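Local coordinates for protein alternansucrase (Leuconostoc mesenteroides, PDB 6HVG) that belongs to glycoside hydrolase family 70, with a barrel-type domain, repeats of the choline-binding kind and a bound calcium ion, at residues E145-G149 and Y150-I154; Y179-G183 and S184-V188; V683-Q686 and F687-L691; S699-W702 and Y703-D706; S809-A812 and M813-T816. All blocks are in the same frame, centred on the assembly; numbering follows the deposited sequence.

Contact 1. Residues E145-G149 and Y150-I154; sequences ENHNG and YFVYI
The Phe151 ring has the amide of Asn146 over one face, with ND2 of Asn146 3.9 Å from CE2 of Phe151 and displaced toward the rim. The Tyr150 ring has the carbonyl oxygen of Gly149 over one face, and the carbonyl oxygen of His147 lies at its edge. The imidazole of His147 takes a carboxylate in its own plane: NE2 of His147 donates to OE1 of Glu145 at 2.6 Å, reaching that oxygen on its anti side. The same ring meets Val152 obliquely, ND1 of His147 lying 3.7 Å from CG2 of Val152. These groups belong to a beta hairpin with a two-residue loop, closed by a type I' turn from His147 to Tyr150. Asn148 and Gly149 both have positive phi there, which suits an Asn-Gly pair, the classic sequence for this turn. The hairpin resembles those from which choline-binding-type repeats are built. His147 and Tyr150 bond in both directions, His147 N to Tyr150 O at 2.7 Å and Tyr150 N to His147 O at 3.0 Å, and Glu145 and Val152 repeat the pattern further from the turn. With its CG anti to the backbone N (chi1 171°), Asn146 turns its amide toward the facing strand. The CD1 methyl of Ile154 lies against the Glu145 carboxylate, 3.7 Å from OE1 of Glu145, while OE2 of Glu145 bonds to His143.

Contact 2. Residues Y179-G183 and S184-V188; sequences YQVKG and SFRDV
Arg186 leaves its strand with CG anti to its carbonyl carbon, then bends at chi2 (-66°) and again at chi3 (134°), which folds the guanidinium back over Val181 instead of extending it. Val181 faces it with CG1 anti to the backbone N (chi1 -179°), and this methyl sits over the centre of one guanidinium face, 3.6 Å from CZ of Arg186. A branched aliphatic residue suits the place, since the flat face of a guanidinium accepts apolar contact while its N-H groups bond around the rim. On that rim NE of Arg186 donates to the carbonyl O of Phe185 at 3.3 Å, and NH1 of Arg186 makes a weak bond to OG of Ser184 at 3.4 Å; the strongest partner is Asp175, in a salt bridge to NH2. Within a choline-binding repeat this is the bend that leads into the hairpin of strands 185-188 and 191-194. Val181 is backbone-bonded to Tyr173 and Arg186 to Ile193, so the bend spans successive parts of the repeat. Gly183, with positive phi, turns the chain, and just beyond it CB of Ser184 packs against CG1 of Val181 at 3.6 Å.

Contact 3. Residues V683-Q686 and F687-L691; sequences VTSQ and FGNSL
Four successive backbone bonds from residue i+4 to residue i carry the helix through this segment, from Phe687 N to Val683 O at 3.1 Å to Ser690 N to Gln686 O at 2.9 Å, and the winding widens into a pi-type turn at 688-691. On one flank Val683 and Phe687 lie side by side and point the same way, one turn apart. CG2 of Val683 touches CE2 of Phe687 at 3.8 Å, and the carbonyl O of Val683 sits over one face of the same ring, 3.2 Å from CD2 of Phe687. These types suit a buried flank, since the CG2 methyl lies against the ring and neither side chain needs a polar partner. On another flank the contact is polar. Gln686 has CG anti to its backbone N (chi1 -159°) and then bends at chi2 (61°), which carries the amide forward along the helix to the next turn. There NE2 of Gln686 donates to OG of Ser690 at 3.1 Å, with an N-H...O angle of 160° and the hydroxyl close to the amide plane. Ser690 is small enough to accept the amide, and the same OG lies within bonding distance of the carbonyls of Ser699 and Asn700, between which its single proton must be shared. This buried hydroxyl therefore has several partners, which should restrict its rotation. Thr684, on yet another side, is held by the carbonyl of Phe748. The helix, 681-692, follows strand 678-679 of the eight-stranded parallel sheet; Phe687 and Leu691 pack on Met813 of helix 807-814, while Gln686 and Ser690 face the loop that carries Tyr703 and Phe704.

Contact 4. Residues S699-W702 and Y703-D706; sequences SNMW and YFLD
Two aromatic residues adjacent in sequence, Trp702 and Tyr703, form a T-shaped pair: the edge of the indole points at the face of the phenol ring, with ring centroids 5.3 Å apart and planes at 75°. CE3 of Trp702 stands over the centre of the Tyr703 ring. Different first torsions bring the two rings together, Trp702 having CG anti to its backbone N (chi1 -173°) and Tyr703 having CG anti to its carbonyl carbon (chi1 -73°). Elsewhere round the Tyr703 ring, CB of Ser699 comes to 3.6 Å from CD2 of Tyr703, and the carbonyl O of Asn700 lies at the ring edge. Met701 and Phe704 run side by side in a Met-aromatic contact. CE of Met701 touches CE2 of Phe704 at 3.6 Å, and SD of Met701 stands at the ring edge, 5.2 Å from the Phe704 ring centroid. The flexible thioether suits a buried place where it must follow a ring's outline. Leu705 adds a looser apolar contact, CD1 of Leu705 to CD1 of Trp702 at 4.3 Å, and Met701, Trp702 and Leu705 all lean on Thr866 of strand 862-866. Asp706 closes the segment with positive phi, its carboxylate held by Arg724 and the backbone N of Thr729. Bonds from Tyr703 N to Asn700 O, Phe704 N to Met701 O and Leu705 N to Trp702 O give the i+3 to i spacing of a 3-10-like turn, in the loop between helix 681-692 and strand 735-736.

Contact 5. Residues S809-A812 and M813-T816; sequences SAYA and MLLT
Tyr811 meets two leucines of the following turn in different ways. Leu814 lies alongside it and points the same way, CD2 of Leu814 coming obliquely to CE1 of Tyr811 at 4.0 Å, whereas Leu815 crosses it and brings its CD1 to the ring edge, 4.2 Å from CD1 of Tyr811. With CG anti to its backbone N (chi1 -173°), Leu814 sends its branch along the tyrosine. Leucines suit these buried positions because their methyls pack against a ring without demanding polar partners. The end of the segment is polar: OG1 of Thr816 donates to the carbonyl O of Ala812 at 2.8 Å, in the carbonyl plane and on a lone pair. The first torsion of Thr816, 56°, sets OG1 between its backbone N and carbonyl carbon and so turns it back toward the helix, where a threonine hydroxyl can serve a carbonyl of the last turn. Behind these side chains runs the helical backbone, with bonds from Met813 N to Ser809 O at 3.2 Å, Leu814 N to Ala810 O at 2.9 Å and Leu815 N to Tyr811 O at 2.8 Å. Further out, OD2 of Asp828 and the backbone N of Tyr825 both bond the hydroxyl of Tyr811 and fix the far end of the ring. Ala812 and Leu815 rest on Leu850 of helix 844-857, and Leu814 and Leu815 reach Pro822. Tyr811 also packs on Val824, so helix 807-814 lies on strand 821-825 of the parallel sheet, into which it leads; helix-on-strand packing of this sort is characteristic of a TIM-type barrel.

How the contacts relate
From the N terminus the five contacts follow in series, none nesting in or crossing another. Contact 1 closes a hairpin, and contact 2 the bend before hairpin 185-188/191-194, with another hairpin in between; they touch where Tyr179 packs on Tyr150 and Val152 and Gln180 on Phe151, so the first hairpin packs against the bend. Contacts 3, 4 and 5 lie in the family 70 part, with nearest atoms about 20 Å or more from the first two. Contacts 3 and 4 meet through Asn689 and Ser699, joining helix 681-692 to the loop after it. Met813 of contact 5 packs against Phe687, Met701 and Phe704, bringing helix 807-814 against both.

Contact 1. Residues E145-G149 and Y150-I154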
# COMPACT_ATOMS: atom_id res chain seq x y z
N GLU A 145 33.25 3.78 16.93
CA GLU A 145 33.41 3.34 18.31
C GLU A 145 33.37 4.54 19.24
O GLU A 145 33.80 5.62 18.85
CB GLU A 145 34.73 2.60 18.51
CG GLU A 145 34.65 1.11 18.25
CD GLU A 145 35.93 0.40 18.63
OE1 GLU A 145 36.82 1.04 19.24
OE2 GLU A 145 36.05 -0.79 18.30
N ASN A 146 32.86 4.32 20.45
CA ASN A 146 32.82 5.35 21.48
C ASN A 146 33.83 5.05 22.59
O ASN A 146 33.74 4.01 23.23
CB ASN A 146 31.41 5.44 22.06
CG ASN A 146 31.34 6.33 23.29
OD1 ASN A 146 31.88 5.99 24.35
ND2 ASN A 146 30.67 7.48 23.17
N HIS A 147 34.77 5.96 22.80
CA HIS A 147 35.74 5.80 23.89
C HIS A 147 35.65 6.99 24.84
O HIS A 147 35.82 8.15 24.43
CB HIS A 147 37.19 5.66 23.38
CG HIS A 147 37.37 4.60 22.34
ND1 HIS A 147 38.24 4.73 21.27
CD2 HIS A 147 36.77 3.40 22.18
CE1 HIS A 147 38.17 3.65 20.51
NE2 HIS A 147 37.28 2.83 21.03
N ASN A 148 35.39 6.71 26.12
CA ASN A 148 35.39 7.72 27.17
C ASN A 148 34.45 8.89 26.89
O ASN A 148 34.78 10.04 27.17
CB ASN A 148 36.81 8.24 27.42
CG ASN A 148 37.81 7.11 27.54
OD1 ASN A 148 37.44 5.95 27.67
ND2 ASN A 148 39.09 7.45 27.49
N GLY A 149 33.28 8.59 26.35
CA GLY A 149 32.31 9.61 26.03
C GLY A 149 32.50 10.27 24.68
O GLY A 149 31.83 11.26 24.37
N TYR A 150 33.37 9.72 23.84
CA TYR A 150 33.63 10.32 22.54
C TYR A 150 33.54 9.32 21.41
O TYR A 150 33.93 8.16 21.57
CB TYR A 150 35.00 10.96 22.54
CG TYR A 150 35.10 12.15 23.45
CD1 TYR A 150 34.74 13.42 23.01
CD2 TYR A 150 35.56 12.01 24.76
CE1 TYR A 150 34.83 14.52 23.83
CE2 TYR A 150 35.67 13.11 25.59
CZ TYR A 150 35.30 14.36 25.12
OH TYR A 150 35.40 15.46 25.93
N PHE A 151 33.04 9.78 20.27
CA PHE A 151 33.00 8.95 19.07
C PHE A 151 34.30 9.00 18.28
O PHE A 151 34.83 10.06 17.97
CB PHE A 151 31.84 9.33 18.19
CG PHE A 151 30.52 8.85 18.71
CD1 PHE A 151 29.95 7.68 18.22
CD2 PHE A 151 29.86 9.54 19.72
CE1 PHE A 151 28.74 7.23 18.71
CE2 PHE A 151 28.64 9.09 20.22
CZ PHE A 151 28.08 7.94 19.71
N VAL A 152 34.81 7.81 18.00
CA VAL A 152 35.94 7.58 17.12
C VAL A 152 35.38 6.85 15.89
O VAL A 152 34.31 6.22 15.97
CB VAL A 152 37.01 6.73 17.85
CG1 VAL A 152 38.10 6.27 16.90
CG2 VAL A 152 37.63 7.53 18.99
N TYR A 153 36.07 6.96 14.76
CA TYR A 153 35.71 6.21 13.55
C TYR A 153 36.91 5.41 13.08
O TYR A 153 37.95 6.00 12.82
CB TYR A 153 35.27 7.14 12.42
CG TYR A 153 34.77 6.38 11.21
CD1 TYR A 153 33.46 5.89 11.16
CD2 TYR A 153 35.60 6.14 10.12
CE1 TYR A 153 32.99 5.20 10.05
CE2 TYR A 153 35.15 5.44 9.01
CZ TYR A 153 33.85 4.97 8.97
OH TYR A 153 33.41 4.29 7.85
N ILE A 154 36.74 4.10 12.97
CA ILE A 154 37.80 3.20 12.52
C ILE A 154 37.51 2.70 11.10
O ILE A 154 36.47 2.11 10.83
CB ILE A 154 38.01 2.03 13.50
CG1 ILE A 154 37.99 2.54 14.95
CG2 ILE A 154 39.32 1.30 13.18
CD1 ILE A 154 38.46 1.54 15.99

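Contact 2. Residues Y179-G183 and S184-V188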
# COMPACT_ATOMS: atom_id res chain seq x y z
N TYR A 179 39.06 11.84 18.38
CA TYR A 179 37.71 12.08 18.87
C TYR A 179 36.94 12.97 17.91
O TYR A 179 37.52 13.81 17.22
CB TYR A 179 37.75 12.73 20.26
CG TYR A 179 38.33 11.86 21.35
CD1 TYR A 179 38.33 10.46 21.26
CD2 TYR A 179 38.84 12.42 22.52
CE1 TYR A 179 38.84 9.67 22.27
CE2 TYR A 179 39.36 11.64 23.53
CZ TYR A 179 39.35 10.26 23.40
OH TYR A 179 39.85 9.45 24.39
N GLN A 180 35.64 12.77 17.88
CA GLN A 180 34.78 13.54 17.00
C GLN A 180 34.27 14.78 17.72
O GLN A 180 33.86 14.71 18.88
CB GLN A 180 33.60 12.71 16.52
CG GLN A 180 32.65 13.46 15.61
CD GLN A 180 31.49 12.61 15.14
OE1 GLN A 180 31.50 11.38 15.29
NE2 GLN A 180 30.49 13.25 14.52
N VAL A 181 34.30 15.89 17.00
CA VAL A 181 33.94 17.20 17.52
C VAL A 181 32.49 17.52 17.20
O VAL A 181 32.07 17.36 16.08
CB VAL A 181 34.83 18.30 16.90
CG1 VAL A 181 34.47 19.66 17.45
CG2 VAL A 181 36.29 17.99 17.18
N LYS A 182 31.76 17.99 18.20
CA LYS A 182 30.36 18.35 18.06
C LYS A 182 30.09 19.68 18.74
O LYS A 182 30.58 19.97 19.83
CB LYS A 182 29.49 17.28 18.67
CG LYS A 182 29.42 16.04 17.83
CD LYS A 182 28.55 14.97 18.47
CE LYS A 182 28.75 13.61 17.80
NZ LYS A 182 27.87 12.60 18.44
N GLY A 183 29.30 20.50 18.07
CA GLY A 183 28.90 21.81 18.58
C GLY A 183 30.04 22.78 18.76
O GLY A 183 29.99 23.65 19.60
N SER A 184 31.08 22.63 17.96
CA SER A 184 32.21 23.52 18.02
C SER A 184 32.63 23.83 16.59
O SER A 184 32.24 23.11 15.67
CB SER A 184 33.32 22.83 18.78
OG SER A 184 34.21 23.77 19.34
N PHE A 185 33.40 24.90 16.40
CA PHE A 185 33.96 25.27 15.10
C PHE A 185 35.39 24.73 15.00
O PHE A 185 36.15 24.82 15.96
CB PHE A 185 34.04 26.79 14.99
CG PHE A 185 32.89 27.44 14.27
CD1 PHE A 185 32.92 27.58 12.91
CD2 PHE A 185 31.82 27.97 14.97
CE1 PHE A 185 31.90 28.20 12.23
CE2 PHE A 185 30.79 28.60 14.30
CZ PHE A 185 30.82 28.71 12.92
N ARG A 186 35.78 24.20 13.84
CA ARG A 186 37.18 23.83 13.61
C ARG A 186 37.71 24.50 12.33
O ARG A 186 36.94 24.83 11.44
CB ARG A 186 37.33 22.32 13.53
CG ARG A 186 37.14 21.58 14.85
CD ARG A 186 38.22 21.89 15.89
NE ARG A 186 37.58 22.14 17.18
CZ ARG A 186 37.53 21.30 18.20
NH1 ARG A 186 36.88 21.66 19.29
NH2 ARG A 186 38.12 20.13 18.15
N ASP A 187 39.02 24.71 12.26
CA ASP A 187 39.65 25.36 11.11
C ASP A 187 40.42 24.35 10.29
O ASP A 187 41.45 23.86 10.73
CB ASP A 187 40.61 26.44 11.58
CG ASP A 187 39.92 27.63 12.17
OD1 ASP A 187 38.92 28.10 11.59
OD2 ASP A 187 40.39 28.15 13.21
N VAL A 188 39.95 24.06 9.08
CA VAL A 188 40.66 23.17 8.16
C VAL A 188 40.85 23.91 6.84
O VAL A 188 39.91 24.48 6.32
CB VAL A 188 39.88 21.86 7.89
CG1 VAL A 188 40.78 20.82 7.22
CG2 VAL A 188 39.31 21.29 9.19

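Contact 3. Residues V683-Q686 and F687-L691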
# COMPACT_ATOMS: atom_id res chain seq x y z
N VAL A 683 6.48 -17.23 15.07
CA VAL A 683 7.92 -17.52 15.02
C VAL A 683 8.65 -16.62 13.98
O VAL A 683 9.75 -16.14 14.25
CB VAL A 683 8.22 -19.04 14.81
CG1 VAL A 683 7.89 -19.52 13.42
CG2 VAL A 683 9.68 -19.34 15.09
N THR A 684 8.04 -16.39 12.83
CA THR A 684 8.62 -15.49 11.82
C THR A 684 8.76 -14.06 12.36
O THR A 684 9.77 -13.37 12.13
CB THR A 684 7.76 -15.44 10.55
OG1 THR A 684 7.52 -16.77 10.07
CG2 THR A 684 8.44 -14.60 9.47
N SER A 685 7.74 -13.63 13.10
CA SER A 685 7.74 -12.33 13.77
C SER A 685 8.86 -12.20 14.79
O SER A 685 9.57 -11.20 14.82
CB SER A 685 6.39 -12.14 14.46
OG SER A 685 6.36 -10.96 15.19
N GLN A 686 9.05 -13.23 15.62
CA GLN A 686 10.08 -13.21 16.64
C GLN A 686 11.49 -13.21 16.01
O GLN A 686 12.41 -12.68 16.60
CB GLN A 686 9.91 -14.40 17.57
CG GLN A 686 10.58 -14.25 18.93
CD GLN A 686 10.02 -13.09 19.69
OE1 GLN A 686 8.85 -13.08 20.02
NE2 GLN A 686 10.84 -12.08 19.92
N PHE A 687 11.66 -13.83 14.84
CA PHE A 687 12.93 -13.73 14.14
C PHE A 687 13.20 -12.28 13.78
O PHE A 687 14.33 -11.81 13.88
CB PHE A 687 12.95 -14.56 12.85
CG PHE A 687 13.02 -16.05 13.06
CD1 PHE A 687 13.89 -16.61 13.96
CD2 PHE A 687 12.22 -16.90 12.30
CE1 PHE A 687 13.95 -17.98 14.12
CE2 PHE A 687 12.27 -18.26 12.46
CZ PHE A 687 13.15 -18.80 13.36
N GLY A 688 12.15 -11.59 13.34
CA GLY A 688 12.24 -10.17 13.02
C GLY A 688 12.78 -9.35 14.18
O GLY A 688 13.71 -8.59 14.00
N ASN A 689 12.19 -9.52 15.37
CA ASN A 689 12.51 -8.71 16.52
C ASN A 689 13.81 -9.10 17.21
O ASN A 689 14.52 -8.22 17.71
CB ASN A 689 11.38 -8.78 17.54
CG ASN A 689 10.07 -8.24 17.00
OD1 ASN A 689 10.05 -7.36 16.14
ND2 ASN A 689 8.96 -8.76 17.51
N SER A 690 14.12 -10.39 17.25
CA SER A 690 15.30 -10.87 17.97
C SER A 690 16.57 -11.10 17.15
O SER A 690 17.65 -11.11 17.71
CB SER A 690 14.96 -12.17 18.69
OG SER A 690 13.96 -11.94 19.66
N LEU A 691 16.45 -11.27 15.84
CA LEU A 691 17.64 -11.55 15.03
C LEU A 691 17.71 -10.77 13.72
O LEU A 691 18.71 -10.16 13.40
CB LEU A 691 17.67 -13.02 14.67
CG LEU A 691 18.02 -14.00 15.77
CD1 LEU A 691 17.66 -15.41 15.33
CD2 LEU A 691 19.50 -13.90 16.09

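Contact 4. Residues S699-W702 and Y703-D706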
# COMPACT_ATOMS: atom_id res chain seq x y z
N SER A 699 14.86 -7.41 20.46
CA SER A 699 14.29 -8.13 21.59
C SER A 699 15.19 -9.32 21.97
O SER A 699 15.85 -9.95 21.12
CB SER A 699 12.89 -8.63 21.26
OG SER A 699 12.13 -7.63 20.64
N ASN A 700 15.26 -9.60 23.26
CA ASN A 700 16.05 -10.72 23.73
C ASN A 700 15.58 -12.07 23.17
O ASN A 700 14.40 -12.26 22.83
CB ASN A 700 16.03 -10.78 25.25
CG ASN A 700 16.97 -9.78 25.86
OD1 ASN A 700 17.58 -8.97 25.17
ND2 ASN A 700 17.05 -9.79 27.18
N MET A 701 16.53 -13.00 23.07
CA MET A 701 16.25 -14.35 22.65
C MET A 701 15.27 -15.00 23.62
O MET A 701 14.54 -15.90 23.23
CB MET A 701 17.53 -15.17 22.60
CG MET A 701 18.62 -14.62 21.69
SD MET A 701 18.20 -14.49 19.95
CE MET A 701 18.01 -16.21 19.53
N TRP A 702 15.25 -14.55 24.87
CA TRP A 702 14.23 -14.93 25.86
C TRP A 702 12.82 -14.99 25.28
O TRP A 702 12.06 -15.88 25.62
CB TRP A 702 14.22 -13.96 27.06
CG TRP A 702 13.32 -14.37 28.21
CD1 TRP A 702 13.55 -15.38 29.12
CD2 TRP A 702 12.07 -13.78 28.58
NE1 TRP A 702 12.51 -15.46 30.02
CE2 TRP A 702 11.59 -14.49 29.72
CE3 TRP A 702 11.30 -12.73 28.07
CZ2 TRP A 702 10.39 -14.17 30.34
CZ3 TRP A 702 10.10 -12.42 28.68
CH2 TRP A 702 9.65 -13.15 29.81
N TYR A 703 12.48 -14.05 24.41
CA TYR A 703 11.12 -13.98 23.87
C TYR A 703 10.70 -15.21 23.04
O TYR A 703 9.51 -15.50 22.95
CB TYR A 703 10.89 -12.69 23.08
CG TYR A 703 10.77 -11.48 23.99
CD1 TYR A 703 9.61 -11.26 24.71
CD2 TYR A 703 11.82 -10.58 24.14
CE1 TYR A 703 9.49 -10.17 25.55
CE2 TYR A 703 11.72 -9.50 24.99
CZ TYR A 703 10.55 -9.30 25.69
OH TYR A 703 10.45 -8.24 26.53
N PHE A 704 11.67 -15.92 22.47
CA PHE A 704 11.37 -17.14 21.73
C PHE A 704 10.72 -18.22 22.61
O PHE A 704 9.95 -19.04 22.11
CB PHE A 704 12.63 -17.73 21.10
CG PHE A 704 13.07 -17.04 19.84
CD1 PHE A 704 12.45 -17.30 18.66
CD2 PHE A 704 14.13 -16.17 19.85
CE1 PHE A 704 12.88 -16.70 17.49
CE2 PHE A 704 14.57 -15.56 18.68
CZ PHE A 704 13.94 -15.82 17.50
N LEU A 705 11.04 -18.21 23.90
CA LEU A 705 10.56 -19.24 24.81
C LEU A 705 9.06 -19.15 25.09
O LEU A 705 8.41 -20.19 25.21
CB LEU A 705 11.33 -19.17 26.14
CG LEU A 705 12.86 -19.34 26.08
CD1 LEU A 705 13.48 -19.30 27.47
CD2 LEU A 705 13.25 -20.63 25.40
N ASP A 706 8.52 -17.92 25.21
CA ASP A 706 7.13 -17.67 25.57
C ASP A 706 6.85 -18.39 26.89
O ASP A 706 6.04 -19.31 26.96
CB ASP A 706 6.20 -18.13 24.43
CG ASP A 706 4.72 -17.88 24.71
OD1 ASP A 706 4.39 -16.88 25.38
OD2 ASP A 706 3.87 -18.68 24.25

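Contact 5. Residues S809-A812 and M813-T816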
# COMPACT_ATOMS: atom_id res chain seq x y z
N SER A 809 21.67 -17.84 11.40
CA SER A 809 21.26 -18.18 12.75
C SER A 809 19.77 -18.45 12.79
O SER A 809 19.31 -19.35 13.48
CB SER A 809 21.65 -17.05 13.73
OG SER A 809 22.94 -16.53 13.42
N ALA A 810 19.02 -17.65 12.05
CA ALA A 810 17.58 -17.83 11.93
C ALA A 810 17.23 -19.19 11.31
O ALA A 810 16.36 -19.88 11.81
CB ALA A 810 16.98 -16.71 11.09
N TYR A 811 17.93 -19.57 10.24
CA TYR A 811 17.75 -20.89 9.64
C TYR A 811 18.19 -22.04 10.57
O TYR A 811 17.56 -23.09 10.59
CB TYR A 811 18.43 -20.99 8.26
CG TYR A 811 17.53 -20.48 7.15
CD1 TYR A 811 16.64 -21.33 6.52
CD2 TYR A 811 17.56 -19.16 6.74
CE1 TYR A 811 15.81 -20.87 5.51
CE2 TYR A 811 16.74 -18.70 5.73
CZ TYR A 811 15.86 -19.55 5.12
OH TYR A 811 15.03 -19.10 4.13
N ALA A 812 19.22 -21.82 11.37
CA ALA A 812 19.64 -22.84 12.33
C ALA A 812 18.48 -23.19 13.25
O ALA A 812 18.24 -24.37 13.54
CB ALA A 812 20.83 -22.36 13.16
N MET A 813 17.75 -22.18 13.70
CA MET A 813 16.57 -22.40 14.54
C MET A 813 15.40 -22.96 13.74
O MET A 813 14.77 -23.94 14.15
CB MET A 813 16.16 -21.11 15.23
CG MET A 813 17.22 -20.59 16.21
SD MET A 813 16.76 -19.07 17.04
CE MET A 813 15.23 -19.56 17.85
N LEU A 814 15.12 -22.36 12.59
CA LEU A 814 14.01 -22.81 11.75
C LEU A 814 14.11 -24.29 11.45
O LEU A 814 13.11 -25.01 11.51
CB LEU A 814 13.99 -22.06 10.41
CG LEU A 814 12.78 -22.35 9.54
CD1 LEU A 814 11.54 -21.68 10.12
CD2 LEU A 814 13.02 -21.88 8.12
N LEU A 815 15.32 -24.74 11.15
CA LEU A 815 15.56 -26.09 10.64
C LEU A 815 15.74 -27.16 11.71
O LEU A 815 15.79 -28.33 11.38
CB LEU A 815 16.78 -26.09 9.72
CG LEU A 815 16.62 -25.24 8.45
CD1 LEU A 815 17.93 -25.14 7.71
CD2 LEU A 815 15.54 -25.77 7.51
N THR A 816 15.82 -26.76 12.98
CA THR A 816 15.88 -27.70 14.12
C THR A 816 14.62 -27.72 14.98
O THR A 816 14.49 -28.55 15.88
CB THR A 816 17.09 -27.38 15.04
OG1 THR A 816 17.03 -26.02 15.49
CG2 THR A 816 18.38 -27.60 14.30